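PDB 3ZTV: NAD nucleotidase from Haemophilus influenzae, which degrades NAD to adenosine and nicotinamide riboside in the periplasm, acting as a zinc-dependent NAD pyrophosphatase and as a 5'-nucleotidase with greatest activity on AMP. Local coordinates for residues A[50-55]-A[332-337]; A[402-407]-A[509-514]; A[436-441]-A[537-542]. One frame throughout, in Å; residues are numbered along the deposited sequence.

Contact 1. Residues A[50-55]-A[332-337]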
ATOM      1  N   ASN A  50      11.525  14.994 -33.142  1.00  5.11           N
ATOM      2  CA  ASN A  50      12.771  14.299 -33.419  1.00  6.46           C
ATOM      3  C   ASN A  50      13.889  15.231 -33.878  1.00  6.93           C
ATOM      4  O   ASN A  50      15.044  15.065 -33.475  1.00  6.57           O
ATOM      5  CB  ASN A  50      12.546  13.139 -34.393  1.00  5.80           C
ATOM      6  CG  ASN A  50      11.864  11.944 -33.727  1.00  5.84           C
ATOM      7  OD1 ASN A  50      11.805  11.846 -32.503  1.00  7.38           O
ATOM      8  ND2 ASN A  50      11.349  11.032 -34.542  1.00  6.88           N
ATOM      9  N   ALA A  51      13.547  16.215 -34.699  1.00  6.04           N
ATOM     10  CA  ALA A  51      14.535  17.203 -35.129  1.00  7.93           C
ATOM     11  C   ALA A  51      15.109  17.956 -33.931  1.00  6.91           C
ATOM     12  O   ALA A  51      16.323  18.142 -33.824  1.00  7.68           O
ATOM     13  CB  ALA A  51      13.918  18.180 -36.127  1.00  7.79           C
ATOM     14  N   LYS A  52      14.244  18.408 -33.035  1.00  6.08           N
ATOM     15  CA  LYS A  52      14.707  19.154 -31.870  1.00  6.92           C
ATOM     16  C   LYS A  52      15.531  18.288 -30.910  1.00  6.80           C
ATOM     17  O   LYS A  52      16.579  18.723 -30.414  1.00  6.73           O
ATOM     18  CB  LYS A  52      13.536  19.832 -31.145  1.00  6.76           C
ATOM     19  CG  LYS A  52      13.960  20.700 -29.962  1.00  7.71           C
ATOM     20  CD  LYS A  52      14.077  22.172 -30.316  1.00 11.80           C
ATOM     21  CE  LYS A  52      15.245  22.461 -31.237  1.00 10.70           C
ATOM     22  NZ  LYS A  52      15.538  23.936 -31.319  1.00 14.80           N
ATOM     23  N   LEU A  53      15.073  17.068 -30.640  1.00  6.56           N
ATOM     24  CA  LEU A  53      15.849  16.142 -29.817  1.00  6.28           C
ATOM     25  C   LEU A  53      17.222  15.880 -30.444  1.00  7.58           C
ATOM     26  O   LEU A  53      18.239  15.878 -29.744  1.00  7.71           O
ATOM     27  CB  LEU A  53      15.096  14.821 -29.608  1.00  7.19           C
ATOM     28  CG  LEU A  53      13.869  14.851 -28.696  1.00  6.27           C
ATOM     29  CD1 LEU A  53      13.148  13.504 -28.763  1.00  7.63           C
ATOM     30  CD2 LEU A  53      14.242  15.200 -27.267  1.00  7.41           C
ATOM     31  N   ASN A  54      17.258  15.676 -31.759  1.00  6.74           N
ATOM     32  CA  ASN A  54      18.514  15.394 -32.434  1.00  8.82           C
ATOM     33  C   ASN A  54      19.486  16.555 -32.316  1.00  9.05           C
ATOM     34  O   ASN A  54      20.673  16.356 -32.059  1.00 10.12           O
ATOM     35  CB  ASN A  54      18.283  15.046 -33.909  1.00  9.07           C
ATOM     36  CG  ASN A  54      17.729  13.643 -34.099  1.00  8.30           C
ATOM     37  OD1 ASN A  54      17.759  12.833 -33.175  1.00  9.83           O
ATOM     38  ND2 ASN A  54      17.238  13.347 -35.301  1.00 10.69           N
ATOM     39  N   LYS A  55      18.993  17.770 -32.500  1.00  7.64           N
ATOM     40  CA  LYS A  55      19.864  18.932 -32.417  1.00  9.73           C
ATOM     41  C   LYS A  55      20.333  19.199 -30.990  1.00  9.77           C
ATOM     42  O   LYS A  55      21.500  19.527 -30.766  1.00 12.28           O
ATOM     43  CB  LYS A  55      19.175  20.158 -33.007  1.00 10.65           C
ATOM     44  CG  LYS A  55      19.056  20.086 -34.513  1.00 14.33           C
ATOM     45  CD  LYS A  55      18.487  21.354 -35.103  1.00 18.80           C
ATOM     46  CE  LYS A  55      16.972  21.374 -35.018  1.00 15.93           C
ATOM     47  NZ  LYS A  55      16.396  22.461 -35.870  1.00 16.44           N
ATOM     48  N   LEU A 332      11.095  27.316 -33.931  1.00  8.33           N
ATOM     49  CA  LEU A 332      10.328  27.351 -35.184  1.00  7.62           C
ATOM     50  C   LEU A 332      10.816  26.372 -36.245  1.00  8.92           C
ATOM     51  O   LEU A 332      12.016  26.271 -36.515  1.00 10.00           O
ATOM     52  CB  LEU A 332      10.327  28.762 -35.790  1.00 10.74           C
ATOM     53  CG  LEU A 332       9.695  29.869 -34.954  1.00  8.46           C
ATOM     54  CD1 LEU A 332      10.069  31.240 -35.510  1.00 12.92           C
ATOM     55  CD2 LEU A 332       8.187  29.718 -34.874  1.00 10.30           C
ATOM     56  N   ASP A 333       9.862  25.660 -36.847  1.00  8.03           N
ATOM     57  CA  ASP A 333      10.077  24.899 -38.079  1.00  8.85           C
ATOM     58  C   ASP A 333      11.152  23.823 -37.992  1.00  9.40           C
ATOM     59  O   ASP A 333      11.875  23.584 -38.959  1.00 12.55           O
ATOM     60  CB  ASP A 333      10.377  25.849 -39.251  1.00 11.35           C
ATOM     61  CG  ASP A 333       9.246  26.825 -39.519  1.00 11.85           C
ATOM     62  OD1 ASP A 333       8.061  26.459 -39.354  1.00 11.17           O
ATOM     63  OD2 ASP A 333       9.551  27.973 -39.903  1.00 16.24           O
ATOM     64  N   ASP A 334      11.260  23.153 -36.847  1.00  8.61           N
ATOM     65  CA  ASP A 334      12.139  21.991 -36.773  1.00  8.63           C
ATOM     66  C   ASP A 334      11.537  20.862 -37.602  1.00  8.80           C
ATOM     67  O   ASP A 334      10.345  20.588 -37.504  1.00  9.49           O
ATOM     68  CB  ASP A 334      12.295  21.495 -35.335  1.00  9.60           C
ATOM     69  CG  ASP A 334      12.843  22.546 -34.405  1.00  9.70           C
ATOM     70  OD1 ASP A 334      14.032  22.914 -34.533  1.00 10.84           O
ATOM     71  OD2 ASP A 334      12.077  22.985 -33.527  1.00 11.00           O
ATOM     72  N   HIS A 335      12.353  20.200 -38.406  1.00  8.13           N
ATOM     73  CA  HIS A 335      11.885  19.010 -39.107  1.00  8.95           C
ATOM     74  C   HIS A 335      13.022  18.036 -39.382  1.00  9.94           C
ATOM     75  O   HIS A 335      14.160  18.433 -39.628  1.00 11.01           O
ATOM     76  CB  HIS A 335      11.078  19.355 -40.370  1.00 14.18           C
ATOM     77  CG  HIS A 335      11.869  20.053 -41.427  1.00 16.94           C
ATOM     78  ND1 HIS A 335      12.209  19.447 -42.617  1.00 22.59           N
ATOM     79  CD2 HIS A 335      12.369  21.309 -41.485  1.00 18.18           C
ATOM     80  CE1 HIS A 335      12.893  20.298 -43.361  1.00 24.81           C
ATOM     81  NE2 HIS A 335      13.004  21.436 -42.697  1.00 23.55           N
ATOM     82  N   ASP A 336      12.713  16.748 -39.278  1.00  8.24           N
ATOM     83  CA  ASP A 336      13.708  15.694 -39.394  1.00  8.33           C
ATOM     84  C   ASP A 336      13.431  14.903 -40.660  1.00 10.84           C
ATOM     85  O   ASP A 336      12.317  14.433 -40.863  1.00 10.22           O
ATOM     86  CB  ASP A 336      13.617  14.768 -38.180  1.00 10.64           C
ATOM     87  CG  ASP A 336      14.572  13.596 -38.264  1.00  9.99           C
ATOM     88  OD1 ASP A 336      15.793  13.825 -38.365  1.00 11.93           O
ATOM     89  OD2 ASP A 336      14.109  12.434 -38.235  1.00  9.99           O
ATOM     90  N   ALA A 337      14.443  14.754 -41.513  1.00 11.03           N
ATOM     91  CA  ALA A 337      14.261  14.105 -42.811  1.00 11.82           C
ATOM     92  C   ALA A 337      13.729  12.677 -42.690  1.00 10.56           C
ATOM     93  O   ALA A 337      12.775  12.301 -43.371  1.00 12.36           O
ATOM     94  CB  ALA A 337      15.567  14.132 -43.604  1.00 14.14           C
TER
HETATM   95  O   HOH W   1      15.845  11.019 -36.549  1.00 12.96           O
HETATM   96  O   HOH W   2      17.346  15.666 -37.366  1.00 16.80           O
HETATM   97  O   HOH W   3      15.318  21.218 -38.340  1.00 13.85           O

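Contact 2. Residues A[402-407]-A[509-514]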
ATOM      1  N   VAL A 402     -18.180   3.118 -15.393  1.00 13.06           N
ATOM      2  CA  VAL A 402     -19.196   4.160 -15.525  1.00 11.68           C
ATOM      3  C   VAL A 402     -20.630   3.641 -15.371  1.00 11.65           C
ATOM      4  O   VAL A 402     -21.001   2.626 -15.958  1.00 12.85           O
ATOM      5  CB  VAL A 402     -19.026   4.926 -16.858  1.00 12.05           C
ATOM      6  CG1 VAL A 402     -20.228   5.818 -17.138  1.00 17.21           C
ATOM      7  CG2 VAL A 402     -17.746   5.747 -16.825  1.00 16.67           C
ATOM      8  N   ASP A 403     -21.420   4.347 -14.564  1.00 10.40           N
ATOM      9  CA  ASP A 403     -22.815   3.964 -14.326  1.00 11.09           C
ATOM     10  C   ASP A 403     -23.792   4.520 -15.363  1.00 10.15           C
ATOM     11  O   ASP A 403     -24.800   3.891 -15.688  1.00 10.36           O
ATOM     12  CB  ASP A 403     -23.250   4.414 -12.932  1.00 12.90           C
ATOM     13  CG  ASP A 403     -22.508   3.690 -11.830  1.00 13.02           C
ATOM     14  OD1 ASP A 403     -22.540   2.441 -11.813  1.00 16.09           O
ATOM     15  OD2 ASP A 403     -21.891   4.366 -10.988  1.00 13.41           O
ATOM     16  N   LEU A 404     -23.500   5.710 -15.873  1.00 10.20           N
ATOM     17  CA  LEU A 404     -24.389   6.344 -16.833  1.00 11.16           C
ATOM     18  C   LEU A 404     -23.625   7.431 -17.559  1.00  9.23           C
ATOM     19  O   LEU A 404     -22.643   7.965 -17.038  1.00  9.79           O
ATOM     20  CB  LEU A 404     -25.619   6.925 -16.121  1.00 10.37           C
ATOM     21  CG  LEU A 404     -25.368   8.033 -15.096  1.00  9.41           C
ATOM     22  CD1 LEU A 404     -25.640   9.406 -15.711  1.00 10.15           C
ATOM     23  CD2 LEU A 404     -26.195   7.828 -13.818  1.00 11.27           C
ATOM     24  N   THR A 405     -24.061   7.739 -18.774  1.00  9.46           N
ATOM     25  CA  THR A 405     -23.492   8.864 -19.503  1.00  8.90           C
ATOM     26  C   THR A 405     -24.595   9.800 -19.974  1.00  9.11           C
ATOM     27  O   THR A 405     -25.737   9.375 -20.169  1.00  9.81           O
ATOM     28  CB  THR A 405     -22.686   8.409 -20.725  1.00 10.43           C
ATOM     29  OG1 THR A 405     -23.529   7.626 -21.574  1.00 10.42           O
ATOM     30  CG2 THR A 405     -21.471   7.594 -20.305  1.00  9.90           C
ATOM     31  N   ILE A 406     -24.246  11.068 -20.156  1.00  8.28           N
ATOM     32  CA  ILE A 406     -25.183  12.088 -20.618  1.00  9.49           C
ATOM     33  C   ILE A 406     -24.541  12.878 -21.750  1.00  9.07           C
ATOM     34  O   ILE A 406     -23.403  13.337 -21.618  1.00 10.01           O
ATOM     35  CB  ILE A 406     -25.573  13.046 -19.479  1.00  8.97           C
ATOM     36  CG1 ILE A 406     -26.285  12.270 -18.365  1.00 10.63           C
ATOM     37  CG2 ILE A 406     -26.420  14.195 -20.006  1.00 11.56           C
ATOM     38  CD1 ILE A 406     -26.490  13.064 -17.090  1.00 12.62           C
ATOM     39  N   GLN A 407     -25.270  13.023 -22.858  1.00  8.82           N
ATOM     40  CA  GLN A 407     -24.797  13.739 -24.051  1.00  9.23           C
ATOM     41  C   GLN A 407     -25.838  14.781 -24.450  1.00 10.16           C
ATOM     42  O   GLN A 407     -27.044  14.525 -24.387  1.00 10.17           O
ATOM     43  CB  GLN A 407     -24.545  12.753 -25.207  1.00 10.29           C
ATOM     44  CG  GLN A 407     -24.158  13.389 -26.552  1.00 10.05           C
ATOM     45  CD  GLN A 407     -22.742  13.960 -26.578  1.00 11.12           C
ATOM     46  OE1 GLN A 407     -21.999  13.874 -25.609  1.00 12.19           O
ATOM     47  NE2 GLN A 407     -22.371  14.547 -27.709  1.00 16.20           N
ATOM     48  N   TYR A 509     -22.791   8.064  -8.089  1.00 13.32           N
ATOM     49  CA  TYR A 509     -22.635   7.426  -9.392  1.00 13.96           C
ATOM     50  C   TYR A 509     -21.397   7.942 -10.113  1.00 11.86           C
ATOM     51  O   TYR A 509     -21.041   9.110  -9.972  1.00 13.35           O
ATOM     52  CB  TYR A 509     -23.863   7.713 -10.265  1.00 13.68           C
ATOM     53  CG  TYR A 509     -25.144   7.119  -9.723  1.00 12.08           C
ATOM     54  CD1 TYR A 509     -25.952   7.839  -8.851  1.00 11.89           C
ATOM     55  CD2 TYR A 509     -25.547   5.845 -10.085  1.00 11.92           C
ATOM     56  CE1 TYR A 509     -27.122   7.294  -8.347  1.00 13.74           C
ATOM     57  CE2 TYR A 509     -26.714   5.292  -9.585  1.00 12.47           C
ATOM     58  CZ  TYR A 509     -27.495   6.022  -8.722  1.00 13.25           C
ATOM     59  OH  TYR A 509     -28.661   5.465  -8.226  1.00 14.71           O
ATOM     60  N   LEU A 510     -20.753   7.075 -10.888  1.00 10.86           N
ATOM     61  CA  LEU A 510     -19.721   7.542 -11.810  1.00 11.16           C
ATOM     62  C   LEU A 510     -20.403   7.901 -13.120  1.00 10.25           C
ATOM     63  O   LEU A 510     -20.979   7.037 -13.793  1.00 10.57           O
ATOM     64  CB  LEU A 510     -18.623   6.502 -12.027  1.00 12.32           C
ATOM     65  CG  LEU A 510     -17.437   6.979 -12.877  1.00 12.12           C
ATOM     66  CD1 LEU A 510     -16.695   8.106 -12.194  1.00 12.92           C
ATOM     67  CD2 LEU A 510     -16.495   5.826 -13.154  1.00 14.34           C
ATOM     68  N   VAL A 511     -20.341   9.186 -13.450  1.00 10.71           N
ATOM     69  CA  VAL A 511     -21.076   9.754 -14.568  1.00  9.71           C
ATOM     70  C   VAL A 511     -20.108  10.235 -15.641  1.00 10.36           C
ATOM     71  O   VAL A 511     -19.156  10.967 -15.344  1.00 10.68           O
ATOM     72  CB  VAL A 511     -21.940  10.937 -14.093  1.00 10.53           C
ATOM     73  CG1 VAL A 511     -22.589  11.646 -15.273  1.00 10.61           C
ATOM     74  CG2 VAL A 511     -22.991  10.457 -13.078  1.00 11.60           C
ATOM     75  N   GLY A 512     -20.341   9.814 -16.881  1.00  8.91           N
ATOM     76  CA  GLY A 512     -19.534  10.279 -17.999  1.00  9.17           C
ATOM     77  C   GLY A 512     -20.291  11.260 -18.871  1.00 11.39           C
ATOM     78  O   GLY A 512     -21.497  11.112 -19.097  1.00 10.29           O
ATOM     79  N   THR A 513     -19.588  12.265 -19.380  1.00  8.57           N
ATOM     80  CA  THR A 513     -20.187  13.229 -20.297  1.00  9.19           C
ATOM     81  C   THR A 513     -19.079  13.744 -21.221  1.00  8.85           C
ATOM     82  O   THR A 513     -17.948  13.271 -21.132  1.00 10.78           O
ATOM     83  CB  THR A 513     -20.893  14.351 -19.525  1.00  9.26           C
ATOM     84  OG1 THR A 513     -21.687  15.131 -20.422  1.00 10.57           O
ATOM     85  CG2 THR A 513     -19.890  15.246 -18.828  1.00 10.58           C
ATOM     86  N   ASN A 514     -19.387  14.672 -22.120  1.00  9.62           N
ATOM     87  CA  ASN A 514     -18.335  15.215 -22.971  1.00  8.55           C
ATOM     88  C   ASN A 514     -17.674  16.415 -22.287  1.00  9.19           C
ATOM     89  O   ASN A 514     -18.264  17.047 -21.415  1.00 10.69           O
ATOM     90  CB  ASN A 514     -18.839  15.554 -24.384  1.00  9.65           C
ATOM     91  CG  ASN A 514     -19.810  16.705 -24.398  1.00  9.67           C
ATOM     92  OD1 ASN A 514     -19.460  17.825 -24.035  1.00 10.42           O
ATOM     93  ND2 ASN A 514     -21.040  16.439 -24.830  1.00 11.24           N
TER

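Contact 3. Residues A[436-441]-A[537-542]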
ATOM      1  N   LEU A 436     -14.067  12.218 -23.406  1.00  8.20           N
ATOM      2  CA  LEU A 436     -14.932  11.770 -22.320  1.00  8.73           C
ATOM      3  C   LEU A 436     -14.406  12.280 -20.975  1.00  8.52           C
ATOM      4  O   LEU A 436     -13.208  12.163 -20.683  1.00  9.36           O
ATOM      5  CB  LEU A 436     -15.003  10.247 -22.315  1.00  8.58           C
ATOM      6  CG  LEU A 436     -15.840   9.574 -21.227  1.00 10.37           C
ATOM      7  CD1 LEU A 436     -17.317   9.895 -21.381  1.00 11.72           C
ATOM      8  CD2 LEU A 436     -15.629   8.074 -21.291  1.00 11.09           C
ATOM      9  N   TYR A 437     -15.307  12.828 -20.160  1.00  8.32           N
ATOM     10  CA  TYR A 437     -14.980  13.430 -18.866  1.00  8.77           C
ATOM     11  C   TYR A 437     -15.888  12.786 -17.812  1.00  8.86           C
ATOM     12  O   TYR A 437     -17.084  12.608 -18.066  1.00 10.36           O
ATOM     13  CB  TYR A 437     -15.256  14.940 -18.927  1.00  9.60           C
ATOM     14  CG  TYR A 437     -14.556  15.731 -17.842  1.00 10.26           C
ATOM     15  CD1 TYR A 437     -15.048  15.759 -16.544  1.00 10.54           C
ATOM     16  CD2 TYR A 437     -13.383  16.422 -18.113  1.00 10.93           C
ATOM     17  CE1 TYR A 437     -14.392  16.465 -15.546  1.00 11.18           C
ATOM     18  CE2 TYR A 437     -12.723  17.125 -17.123  1.00 12.29           C
ATOM     19  CZ  TYR A 437     -13.236  17.143 -15.842  1.00 11.49           C
ATOM     20  OH  TYR A 437     -12.588  17.841 -14.842  1.00 15.89           O
ATOM     21  N   THR A 438     -15.355  12.428 -16.643  1.00  8.83           N
ATOM     22  CA  THR A 438     -16.204  11.828 -15.608  1.00  9.46           C
ATOM     23  C   THR A 438     -16.233  12.611 -14.306  1.00  8.66           C
ATOM     24  O   THR A 438     -15.274  13.300 -13.954  1.00  9.88           O
ATOM     25  CB  THR A 438     -15.827  10.350 -15.282  1.00  9.74           C
ATOM     26  OG1 THR A 438     -14.546  10.296 -14.636  1.00 11.15           O
ATOM     27  CG2 THR A 438     -15.807   9.492 -16.539  1.00 10.68           C
ATOM     28  N   TYR A 439     -17.350  12.470 -13.594  1.00  9.64           N
ATOM     29  CA  TYR A 439     -17.512  12.946 -12.227  1.00 11.72           C
ATOM     30  C   TYR A 439     -18.097  11.827 -11.381  1.00  9.94           C
ATOM     31  O   TYR A 439     -18.838  10.978 -11.879  1.00 11.58           O
ATOM     32  CB  TYR A 439     -18.496  14.113 -12.163  1.00 10.70           C
ATOM     33  CG  TYR A 439     -18.014  15.414 -12.758  1.00 10.43           C
ATOM     34  CD1 TYR A 439     -16.960  16.117 -12.183  1.00 10.38           C
ATOM     35  CD2 TYR A 439     -18.642  15.969 -13.872  1.00 10.59           C
ATOM     36  CE1 TYR A 439     -16.527  17.312 -12.712  1.00 11.31           C
ATOM     37  CE2 TYR A 439     -18.218  17.173 -14.406  1.00 11.88           C
ATOM     38  CZ  TYR A 439     -17.160  17.840 -13.815  1.00 11.73           C
ATOM     39  OH  TYR A 439     -16.725  19.029 -14.337  1.00 13.72           O
ATOM     40  N   LYS A 440     -17.773  11.839 -10.091  1.00 11.03           N
ATOM     41  CA  LYS A 440     -18.390  10.933  -9.127  1.00 13.70           C
ATOM     42  C   LYS A 440     -19.361  11.785  -8.320  1.00 13.07           C
ATOM     43  O   LYS A 440     -18.937  12.679  -7.593  1.00 14.30           O
ATOM     44  CB  LYS A 440     -17.324  10.329  -8.211  1.00 14.76           C
ATOM     45  CG  LYS A 440     -17.849   9.298  -7.222  1.00 16.73           C
ATOM     46  CD  LYS A 440     -18.188   7.987  -7.906  1.00 17.44           C
ATOM     47  CE  LYS A 440     -18.432   6.888  -6.882  1.00 21.90           C
ATOM     48  NZ  LYS A 440     -18.871   5.617  -7.518  1.00 23.78           N
ATOM     49  N   MET A 441     -20.659  11.536  -8.467  1.00 13.09           N
ATOM     50  CA  MET A 441     -21.661  12.490  -8.001  1.00 14.25           C
ATOM     51  C   MET A 441     -22.947  11.810  -7.546  1.00 12.71           C
ATOM     52  O   MET A 441     -23.373  10.809  -8.120  1.00 12.50           O
ATOM     53  CB  MET A 441     -21.963  13.509  -9.110  1.00 13.98           C
ATOM     54  CG  MET A 441     -22.453  12.883 -10.412  1.00 12.84           C
ATOM     55  SD  MET A 441     -22.559  14.014 -11.825  1.00 12.60           S
ATOM     56  CE  MET A 441     -23.854  15.126 -11.293  1.00 13.69           C
ATOM     57  N   GLU A 537     -14.128  14.426  -7.958  1.00 15.72           N
ATOM     58  CA  GLU A 537     -13.175  13.546  -8.629  1.00 14.28           C
ATOM     59  C   GLU A 537     -13.162  13.722 -10.154  1.00 11.61           C
ATOM     60  O   GLU A 537     -12.944  12.760 -10.894  1.00 12.11           O
ATOM     61  CB  GLU A 537     -13.461  12.081  -8.257  1.00 13.89           C
ATOM     62  CG  GLU A 537     -13.515  11.837  -6.751  1.00 16.26           C
ATOM     63  CD  GLU A 537     -13.843  10.401  -6.378  1.00 20.12           C
ATOM     64  OE1 GLU A 537     -13.713   9.498  -7.233  1.00 21.26           O
ATOM     65  OE2 GLU A 537     -14.231  10.171  -5.212  1.00 22.83           O
ATOM     66  N   GLY A 538     -13.378  14.946 -10.623  1.00 11.58           N
ATOM     67  CA  GLY A 538     -13.441  15.188 -12.053  1.00 12.77           C
ATOM     68  C   GLY A 538     -12.170  14.768 -12.765  1.00 11.42           C
ATOM     69  O   GLY A 538     -11.056  15.047 -12.295  1.00 13.33           O
ATOM     70  N   VAL A 539     -12.331  14.097 -13.900  1.00 10.40           N
ATOM     71  CA  VAL A 539     -11.185  13.718 -14.712  1.00 11.89           C
ATOM     72  C   VAL A 539     -11.479  13.704 -16.214  1.00 10.07           C
ATOM     73  O   VAL A 539     -12.504  13.177 -16.671  1.00  9.52           O
ATOM     74  CB  VAL A 539     -10.606  12.361 -14.258  1.00 12.23           C
ATOM     75  CG1 VAL A 539     -11.660  11.283 -14.316  1.00 13.71           C
ATOM     76  CG2 VAL A 539      -9.387  11.978 -15.088  1.00 14.30           C
ATOM     77  N   ASP A 540     -10.570  14.310 -16.970  1.00  8.76           N
ATOM     78  CA  ASP A 540     -10.578  14.223 -18.422  1.00  9.12           C
ATOM     79  C   ASP A 540      -9.852  12.933 -18.782  1.00  8.94           C
ATOM     80  O   ASP A 540      -8.657  12.787 -18.511  1.00  9.21           O
ATOM     81  CB  ASP A 540      -9.855  15.434 -19.027  1.00 10.12           C
ATOM     82  CG  ASP A 540     -10.029  15.539 -20.538  1.00  9.66           C
ATOM     83  OD1 ASP A 540     -10.322  14.514 -21.190  1.00  9.51           O
ATOM     84  OD2 ASP A 540      -9.861  16.659 -21.074  1.00 12.17           O
ATOM     85  N   THR A 541     -10.570  11.981 -19.367  1.00  7.58           N
ATOM     86  CA  THR A 541      -9.973  10.696 -19.723  1.00  8.36           C
ATOM     87  C   THR A 541      -9.051  10.752 -20.949  1.00  7.36           C
ATOM     88  O   THR A 541      -8.301   9.808 -21.198  1.00  7.91           O
ATOM     89  CB  THR A 541     -11.040   9.637 -20.054  1.00  7.96           C
ATOM     90  OG1 THR A 541     -11.714  10.009 -21.268  1.00  8.33           O
ATOM     91  CG2 THR A 541     -12.032   9.491 -18.910  1.00  9.06           C
ATOM     92  N   TYR A 542      -9.160  11.825 -21.733  1.00  6.91           N
ATOM     93  CA  TYR A 542      -8.432  11.963 -23.006  1.00  8.78           C
ATOM     94  C   TYR A 542      -8.821  10.909 -24.047  1.00  9.44           C
ATOM     95  O   TYR A 542      -8.089  10.660 -25.004  1.00 10.10           O
ATOM     96  CB  TYR A 542      -6.912  12.038 -22.780  1.00  8.59           C
ATOM     97  CG  TYR A 542      -6.543  13.198 -21.881  1.00  7.44           C
ATOM     98  CD1 TYR A 542      -6.852  14.507 -22.243  1.00  9.44           C
ATOM     99  CD2 TYR A 542      -5.927  12.987 -20.658  1.00  7.86           C
ATOM    100  CE1 TYR A 542      -6.551  15.566 -21.410  1.00 10.66           C
ATOM    101  CE2 TYR A 542      -5.610  14.047 -19.826  1.00  9.51           C
ATOM    102  CZ  TYR A 542      -5.927  15.330 -20.206  1.00  9.04           C
ATOM    103  OH  TYR A 542      -5.615  16.389 -19.374  1.00 13.26           O
TER
HETATM  104  O   HOH W   4     -14.776  10.884 -11.921  1.00 12.94           O

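Contact 1. Residues A[50-55]-A[332-337]
Ala-51 packs its methyl group straight onto the chain that carries Asp-334 to Asp-336. Its CB lies 3.4 Å from His-335 C and 3.8 Å from Asp-334 CB, and the backbones close to 4.6 Å between the CA atoms of Ala-51 and Asp-336. Beside this apolar point the Asp-334 carboxylate lies close to two lysines three residues apart, about one helical turn. Lys-55 NZ donates to Asp-334 OD1 at 2.8 Å, using the anti lone pair, whereas Lys-52 NZ makes a long salt bridge of 3.7 Å to the same OD1. Ser-331 OG bonds both Lys-52 NZ and Asp-334 OD2. On this lysine side a water accepts from Lys-55 NZ and His-335 N.

The other flank is looser and wet. The Asn-54 amide and Asp-336 carboxylate planes stand 77° apart, with two waters between them: both accept from Asn-54 ND2; one donates to Asp-336 OD1 and the other lies within bonding distance of OD2.

Asp-336 N-caps helix 337-353 through a backbone N just beyond it, and its OD2 also bonds Thr-339 OG1. The contact thus places helix 46-59 of the metallophosphoesterase domain against the link between strand 330-332 and that helix, with Leu-294 of strand 284-295 touching both Lys-52 and Asp-334.

Contact 2. Residues A[402-407]-A[509-514]
Leu-404 and Val-511 meet through methyl groups at the apolar centre, Leu-404 CD1 lying 3.8 Å from Val-511 CG1. With chi1 at 63°, Leu-404 holds CG between its own N and carbonyl carbon, from where CD1 reaches both methyls of Val-511. Val-402 CG2 packs on Leu-510 CD2 at 3.9 Å, the two side chains crossing at about a right angle. Thr-405 and Gly-512 pair with their CA atoms 4.5 Å apart.

Around these side chains the strands run parallel, their axes 25° apart, as inner neighbours of the mixed sheet of the 5'-nucleotidase C-terminal domain; helix 443-460 covers Ile-406 and Val-511, and helix 386-396 touches Thr-405 and Gln-407. Gly-512 bonds to the residues on both sides of Thr-405, N to Leu-404 O and O from Ile-406 N, as in a parallel pair.

Farther out, Asp-403 and Leu-510 are joined by two hydrogen bonds: Asp-403 N donates to Leu-510 O, and Leu-510 N reaches Asp-403 OD2 at 2.9 Å on its anti side. The Asp-403 carboxylate stands nearly perpendicular to the Tyr-509 ring, with CB at the ring edge. At the adenosine end, Thr-513 OG1 donates to Ile-406 O at 2.8 Å, while Asn-514 ND2 hydrogen-bonds Gln-407 OE1 from above its carbonyl plane at 2.8 Å. Asn-514 ND2 also bonds Asn-408 OD1, and Asn-514 OD1 accepts from Val-517 N.

Contact 3. Residues A[436-441]-A[537-542]
The Tyr-437 ring lies flat against the backbone of the opposing strand: Val-539 O sits over the centre of one face, 3.4 Å above its plane, and Asp-540 N lies over the same face, 3.5 Å from Tyr-437 CE2. With CG anti to the backbone N (chi1 -161°), the ring is carried across toward residues 538-540, and Asp-540 CB rests against CD2 and CE2. The Tyr-439 ring takes Tyr-437 CD1 over one face, offset toward its rim, and Gly-538 CA comes in obliquely at 3.6 Å from Tyr-439 CD1. Gly-538 therefore passes close to both tyrosines.

The pairing beneath the rings is antiparallel, with strand axes at 150°, and adds strand 539-544 as the outermost strand of the C-terminal domain's mixed sheet. Thr-438 and Val-539 are its hydrogen-bonded pair, each N donating to the other's O, whereas Tyr-437 and Asp-540 form the adjacent non-hydrogen-bonded pair. The Thr-438 and Val-539 side chains lie side by side, and Thr-438 OG1 is 3.1 Å from Val-539 CG1, a tight contact. Thr-438 OG1 also holds a water that donates to Glu-537 O.

At one end, Leu-436 O is gripped twice by Thr-541: N donates at 3.0 Å almost in line with the carbonyl, while OG1 donates at 2.7 Å, tilted 31° from the carbonyl plane. Asp-540 OD1 accepts from Tyr-542 N at 3.0 Å, an Asx turn, and also bonds Thr-435 OG1. At the other end, the Lys-440 and Glu-537 side chains run alongside each other, Lys-440 CB lying 3.8 Å from Glu-537 OE1, although their charged ends part: Glu-537 OE2 forms a salt bridge with Arg-508 NH2, and Lys-440 NZ bonds Arg-508 O.

Overall arrangement
Contacts 2 and 3 are successive parts of one sheet, their centres 9 Å apart. Strands 508-514 and 435-442 join them: Tyr-509 N lies 2.8 Å from Met-441 O and Val-511 N 2.8 Å from Tyr-439 O, both probable hydrogen bonds. Contact 2 reaches the nucleoside pocket, the Asn-514 side chain being about 4 Å from bound adenosine. At its end contact 3 reaches toward the metal centre, the side chain of Tyr-542 being about 4 Å from a zinc ion and its ring stacked on His-228. Contact 1 stands apart, away from the annotated sites; its centre is 41 Å from that of contact 2 and 35 Å from that of contact 3.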